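Local coordinates for protein D-alanyl transferase DltD (Enterococcus faecalis, PDB 6O93) that probably transfers D-alanine onto lipoteichoic acid during cell wall biogenesis in this Gram-positive bacterium, as a membrane-bound member of the DltD family, at residues Ile5-Glu10 with Asn28-Lys33; Ala16-Ala21 with Met200-Pro205. One frame throughout, in Å; residues are numbered along the deposited sequence.

Contact 1: residues Ile5-Glu10 with Asn28-Lys33; sequences INLTSE and NVIKNK
The turn that leads into helix 10-17 lies against the start of helix 29-36, and the contact is made by Leu-7 and Thr-8 meeting Val-29, Ile-30 and Lys-33. Leu-7 does its touching close to the backbone: Leu-7 CB sits 4.0 Å from Val-29 CG1 and the same distance from Ile-30 CG1, so one methylene bridges two neighbouring residues of the helix. Ile-30 CG1 also comes to 3.6 Å from Leu-7 O. The side chains of Leu-7 and Val-29 cross at about a right angle, and further out Leu-7 packs on Glu-193 and on the loop residues Ser-196 and Gln-197. The loop holds its shape as a type I beta turn from Asn-6 to Ser-9, closed by Ser-9 N to Asn-6 O. An Asx turn overlaps it: Thr-8 N donates to Asn-6 OD1 at 3.2 Å, approaching from above the carbonyl plane. Thr-8 turns its methyl to the helix. Thr-8 CG2, anti to the carbonyl carbon, lies 3.7 Å from Lys-33 CG and 4.0 Å from Val-29 CG1. Only the aliphatic part of Lys-33 takes part; the chain bends at chi2 (65°) and crosses Thr-8 at about a right angle. On the helix side, Asp-192 OD2 accepts from the backbone N of both Asn-28 and Val-29, at the helix N terminus.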
loop_
_atom_site.group_PDB
_atom_site.type_symbol
_atom_site.label_atom_id
_atom_site.label_comp_id
_atom_site.label_asym_id
_atom_site.label_seq_id
_atom_site.Cartn_x
_atom_site.Cartn_y
_atom_site.Cartn_z
ATOM N N ILE A 5 -2.528 10.076 -28.200
ATOM C CA ILE A 5 -2.374 9.293 -26.976
ATOM C C ILE A 5 -2.042 10.279 -25.860
ATOM O O ILE A 5 -0.900 10.721 -25.724
ATOM C CB ILE A 5 -1.304 8.208 -27.118
ATOM C CG1 ILE A 5 -1.655 7.265 -28.273
ATOM C CG2 ILE A 5 -1.167 7.420 -25.819
ATOM C CD1 ILE A 5 -0.596 6.211 -28.555
ATOM N N ASN A 6 -3.042 10.633 -25.061
ATOM C CA ASN A 6 -2.909 11.661 -24.030
ATOM C C ASN A 6 -2.921 10.975 -22.667
ATOM O O ASN A 6 -3.987 10.660 -22.129
ATOM C CB ASN A 6 -4.030 12.689 -24.155
ATOM C CG ASN A 6 -3.914 13.804 -23.139
ATOM O OD1 ASN A 6 -2.918 13.903 -22.420
ATOM N ND2 ASN A 6 -4.934 14.654 -23.075
ATOM N N LEU A 7 -1.727 10.754 -22.109
ATOM C CA LEU A 7 -1.608 10.035 -20.845
ATOM C C LEU A 7 -2.234 10.785 -19.679
ATOM O O LEU A 7 -2.558 10.161 -18.664
ATOM C CB LEU A 7 -0.137 9.751 -20.530
ATOM C CG LEU A 7 0.505 8.580 -21.279
ATOM C CD1 LEU A 7 0.658 8.891 -22.761
ATOM C CD2 LEU A 7 1.846 8.235 -20.661
ATOM N N THR A 8 -2.409 12.101 -19.794
ATOM C CA THR A 8 -2.957 12.909 -18.714
ATOM C C THR A 8 -4.406 13.308 -18.953
ATOM O O THR A 8 -4.927 14.162 -18.228
ATOM C CB THR A 8 -2.103 14.164 -18.507
ATOM O OG1 THR A 8 -2.016 14.901 -19.733
ATOM C CG2 THR A 8 -0.703 13.784 -18.037
ATOM N N SER A 9 -5.068 12.717 -19.945
ATOM C CA SER A 9 -6.466 13.031 -20.189
ATOM C C SER A 9 -7.317 12.610 -18.996
ATOM O O SER A 9 -6.940 11.746 -18.201
ATOM C CB SER A 9 -6.968 12.333 -21.454
ATOM O OG SER A 9 -7.150 10.944 -21.235
ATOM N N GLU A 10 -8.485 13.243 -18.880
ATOM C CA GLU A 10 -9.404 12.921 -17.795
ATOM C C GLU A 10 -9.790 11.447 -17.823
ATOM O O GLU A 10 -9.824 10.784 -16.779
ATOM C CB GLU A 10 -10.644 13.811 -17.890
ATOM C CG GLU A 10 -11.701 13.554 -16.828
ATOM C CD GLU A 10 -12.911 14.462 -16.985
ATOM O OE1 GLU A 10 -12.853 15.395 -17.815
ATOM O OE2 GLU A 10 -13.921 14.239 -16.282
ATOM N N ASN A 28 5.773 7.714 -13.580
ATOM C CA ASN A 28 5.538 9.018 -12.966
ATOM C C ASN A 28 4.403 9.795 -13.613
ATOM O O ASN A 28 3.592 10.386 -12.898
ATOM C CB ASN A 28 6.822 9.865 -13.017
ATOM C CG ASN A 28 7.755 9.584 -11.855
ATOM O OD1 ASN A 28 7.346 9.032 -10.833
ATOM N ND2 ASN A 28 9.015 9.977 -12.003
ATOM N N VAL A 29 4.322 9.805 -14.946
ATOM C CA VAL A 29 3.409 10.712 -15.644
ATOM C C VAL A 29 1.987 10.560 -15.116
ATOM O O VAL A 29 1.367 11.524 -14.652
ATOM C CB VAL A 29 3.465 10.472 -17.162
ATOM C CG1 VAL A 29 2.421 11.321 -17.872
ATOM C CG2 VAL A 29 4.855 10.780 -17.700
ATOM N N ILE A 30 1.445 9.343 -15.183
ATOM C CA ILE A 30 0.019 9.156 -14.930
ATOM C C ILE A 30 -0.295 9.318 -13.448
ATOM O O ILE A 30 -1.190 10.085 -13.069
ATOM C CB ILE A 30 -0.445 7.790 -15.465
ATOM C CG1 ILE A 30 -0.414 7.796 -16.996
ATOM C CG2 ILE A 30 -1.846 7.471 -14.953
ATOM C CD1 ILE A 30 -0.624 6.435 -17.629
ATOM N N LYS A 31 0.427 8.603 -12.582
ATOM C CA LYS A 31 0.088 8.637 -11.163
ATOM C C LYS A 31 0.332 10.020 -10.569
ATOM O O LYS A 31 -0.457 10.491 -9.741
ATOM C CB LYS A 31 0.875 7.567 -10.399
ATOM C CG LYS A 31 2.264 7.983 -9.947
ATOM C CD LYS A 31 3.025 6.797 -9.373
ATOM C CE LYS A 31 4.289 7.236 -8.648
ATOM N NZ LYS A 31 5.192 8.030 -9.517
ATOM N N ASN A 32 1.412 10.691 -10.982
ATOM C CA ASN A 32 1.700 12.017 -10.442
ATOM C C ASN A 32 0.646 13.028 -10.872
ATOM O O ASN A 32 0.223 13.870 -10.072
ATOM C CB ASN A 32 3.090 12.478 -10.884
ATOM C CG ASN A 32 4.199 11.632 -10.290
ATOM O OD1 ASN A 32 3.945 10.664 -9.566
ATOM N ND2 ASN A 32 5.440 11.995 -10.592
ATOM N N LYS A 33 0.215 12.966 -12.133
ATOM C CA LYS A 33 -0.818 13.882 -12.603
ATOM C C LYS A 33 -2.123 13.667 -11.848
ATOM O O LYS A 33 -2.797 14.632 -11.471
ATOM C CB LYS A 33 -1.028 13.702 -14.108
ATOM C CG LYS A 33 -1.992 14.703 -14.736
ATOM C CD LYS A 33 -1.447 16.123 -14.671
ATOM C CE LYS A 33 -2.339 17.100 -15.423
ATOM N NZ LYS A 33 -1.820 18.496 -15.348
#

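Contact 2: residues Ala16-Ala21 with Met200-Pro205; sequences ASTSMA and MVSREP
Arg-203 reaches across to the turn that follows helix 10-17, and its side chain runs along Thr-18 O. Arg-203 CB lies 3.7 Å from Thr-18 OG1, which accepts from Arg-203 N at 3.1 Å. Arg-203 CG and CD then pass Thr-18 O, each 3.4 Å from it, along a chain extended as far as NE. Chi4 of 79° swings the guanidinium round so that Arg-203 NH1 returns to Thr-18 O at 3.0 Å, nearly in the guanidinium plane, while a weak bond goes from NH1 to Ser-19 O. Met-20 SD lies over one face, 3.7 Å from Arg-203 NH1. Met-200 makes the apolar side: CG meets Ser-19 CB, and Met-200 CE, beyond the bend at chi3, reaches Ala-16 CB at 3.7 Å. Ser-19 OG bonds to Ala-16 O and accepts from Ala-21 N in an ST turn. Ser-202 OG makes a second ST turn with Glu-204 N just before helix 204-211, and donates to Glu-15 O. A water joins Thr-18 OG1, Ser-202 OG and Glu-204 OE1. The arginine's charge is thus met by backbone carbonyl oxygens, mainly Thr-18 O with Ser-19 O as a weak second, whose partial negative charge would probably help to stabilise it.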
loop_
_atom_site.group_PDB
_atom_site.type_symbol
_atom_site.label_atom_id
_atom_site.label_comp_id
_atom_site.label_asym_id
_atom_site.label_seq_id
_atom_site.Cartn_x
_atom_site.Cartn_y
_atom_site.Cartn_z
ATOM N N ALA A 16 -7.096 4.537 -15.172
ATOM C CA ALA A 16 -5.933 4.031 -14.451
ATOM C C ALA A 16 -6.144 3.977 -12.943
ATOM O O ALA A 16 -5.447 3.217 -12.261
ATOM C CB ALA A 16 -4.712 4.897 -14.760
ATOM N N SER A 17 -7.091 4.754 -12.410
ATOM C CA SER A 17 -7.242 4.856 -10.963
ATOM C C SER A 17 -7.595 3.516 -10.330
ATOM O O SER A 17 -7.247 3.273 -9.169
ATOM C CB SER A 17 -8.306 5.900 -10.618
ATOM O OG SER A 17 -9.597 5.462 -10.997
ATOM N N THR A 18 -8.280 2.639 -11.067
ATOM C CA THR A 18 -8.690 1.338 -10.554
ATOM C C THR A 18 -7.933 0.186 -11.200
ATOM O O THR A 18 -8.268 -0.978 -10.951
ATOM C CB THR A 18 -10.191 1.136 -10.762
ATOM O OG1 THR A 18 -10.474 1.096 -12.166
ATOM C CG2 THR A 18 -10.985 2.266 -10.112
ATOM N N SER A 19 -6.922 0.478 -12.020
ATOM C CA SER A 19 -6.243 -0.570 -12.775
ATOM C C SER A 19 -5.219 -1.320 -11.936
ATOM O O SER A 19 -4.982 -2.508 -12.180
ATOM C CB SER A 19 -5.552 0.031 -14.000
ATOM O OG SER A 19 -4.407 0.776 -13.619
ATOM N N MET A 20 -4.609 -0.657 -10.951
ATOM C CA MET A 20 -3.499 -1.241 -10.199
ATOM C C MET A 20 -2.384 -1.690 -11.140
ATOM O O MET A 20 -1.651 -2.640 -10.856
ATOM C CB MET A 20 -3.977 -2.406 -9.328
ATOM C CG MET A 20 -4.929 -1.986 -8.214
ATOM S SD MET A 20 -5.698 -3.380 -7.368
ATOM C CE MET A 20 -4.267 -4.211 -6.673
ATOM N N ALA A 21 -2.256 -1.005 -12.268
ATOM C CA ALA A 21 -1.268 -1.378 -13.274
ATOM C C ALA A 21 0.138 -1.182 -12.719
ATOM O O ALA A 21 0.479 -0.064 -12.313
ATOM C CB ALA A 21 -1.460 -0.545 -14.539
ATOM N N MET A 200 -2.241 -2.072 -18.783
ATOM C CA MET A 200 -3.242 -1.434 -17.937
ATOM C C MET A 200 -4.622 -1.981 -18.282
ATOM O O MET A 200 -5.081 -1.855 -19.422
ATOM C CB MET A 200 -3.216 0.083 -18.112
ATOM C CG MET A 200 -4.173 0.824 -17.178
ATOM S SD MET A 200 -4.620 2.476 -17.757
ATOM C CE MET A 200 -3.033 3.297 -17.686
ATOM N N VAL A 201 -5.278 -2.590 -17.302
ATOM C CA VAL A 201 -6.636 -3.092 -17.455
ATOM C C VAL A 201 -7.468 -2.412 -16.378
ATOM O O VAL A 201 -7.396 -2.772 -15.197
ATOM C CB VAL A 201 -6.710 -4.619 -17.347
ATOM C CG1 VAL A 201 -8.154 -5.086 -17.382
ATOM C CG2 VAL A 201 -5.914 -5.263 -18.474
ATOM N N SER A 202 -8.246 -1.414 -16.779
ATOM C CA SER A 202 -9.099 -0.704 -15.843
ATOM C C SER A 202 -10.193 -1.621 -15.308
ATOM O O SER A 202 -10.703 -2.495 -16.013
ATOM C CB SER A 202 -9.725 0.513 -16.521
ATOM O OG SER A 202 -10.634 1.168 -15.657
ATOM N N ARG A 203 -10.544 -1.416 -14.040
ATOM C CA ARG A 203 -11.675 -2.103 -13.433
ATOM C C ARG A 203 -12.959 -1.290 -13.524
ATOM O O ARG A 203 -13.935 -1.612 -12.837
ATOM C CB ARG A 203 -11.366 -2.442 -11.971
ATOM C CG ARG A 203 -10.361 -3.573 -11.807
ATOM C CD ARG A 203 -10.039 -3.851 -10.344
ATOM N NE ARG A 203 -9.149 -5.003 -10.196
ATOM C CZ ARG A 203 -7.834 -4.967 -10.391
ATOM N NH1 ARG A 203 -7.237 -3.836 -10.744
ATOM N NH2 ARG A 203 -7.110 -6.067 -10.234
ATOM N N GLU A 204 -12.979 -0.251 -14.359
ATOM C CA GLU A 204 -14.196 0.536 -14.528
ATOM C C GLU A 204 -15.388 -0.313 -14.953
ATOM O O GLU A 204 -16.507 -0.032 -14.485
ATOM C CB GLU A 204 -13.940 1.663 -15.538
ATOM C CG GLU A 204 -15.067 2.683 -15.636
ATOM C CD GLU A 204 -15.295 3.438 -14.336
ATOM O OE1 GLU A 204 -14.445 3.337 -13.424
ATOM O OE2 GLU A 204 -16.330 4.131 -14.226
ATOM N N PRO A 205 -15.243 -1.332 -15.808
ATOM C CA PRO A 205 -16.405 -2.189 -16.100
ATOM C C PRO A 205 -16.944 -2.896 -14.868
ATOM O O PRO A 205 -18.161 -3.066 -14.735
ATOM C CB PRO A 205 -15.858 -3.182 -17.138
ATOM C CG PRO A 205 -14.667 -2.506 -17.733
ATOM C CD PRO A 205 -14.072 -1.694 -16.626
HETATM O O HOH W 1 -11.499 2.988 -13.501
HETATM O O HOH W 2 -4.038 -3.043 -14.887
#

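How the contacts relate
From the N terminus the chain passes through 5-10, runs down helix 10-17 into 16-21, and turns through helix 22-26 to reach 28-33, where contact 1 closes a short, mainly helical loop. The first half of contact 2 lies within that loop, but its partner, 200-205, comes 179 residues later, after three strands of the parallel sheet (40-44, 69-73 and 98-102) have been laid down and helix 175-195 has ended. The two contacts therefore cross. Ile-30 joins them, with CG2 on Ala-16 CB and CD1 on Met-200 CE. Together they tie the N-terminal helices to the region between helices 175-195 and 204-211, beside edge strand 69-73.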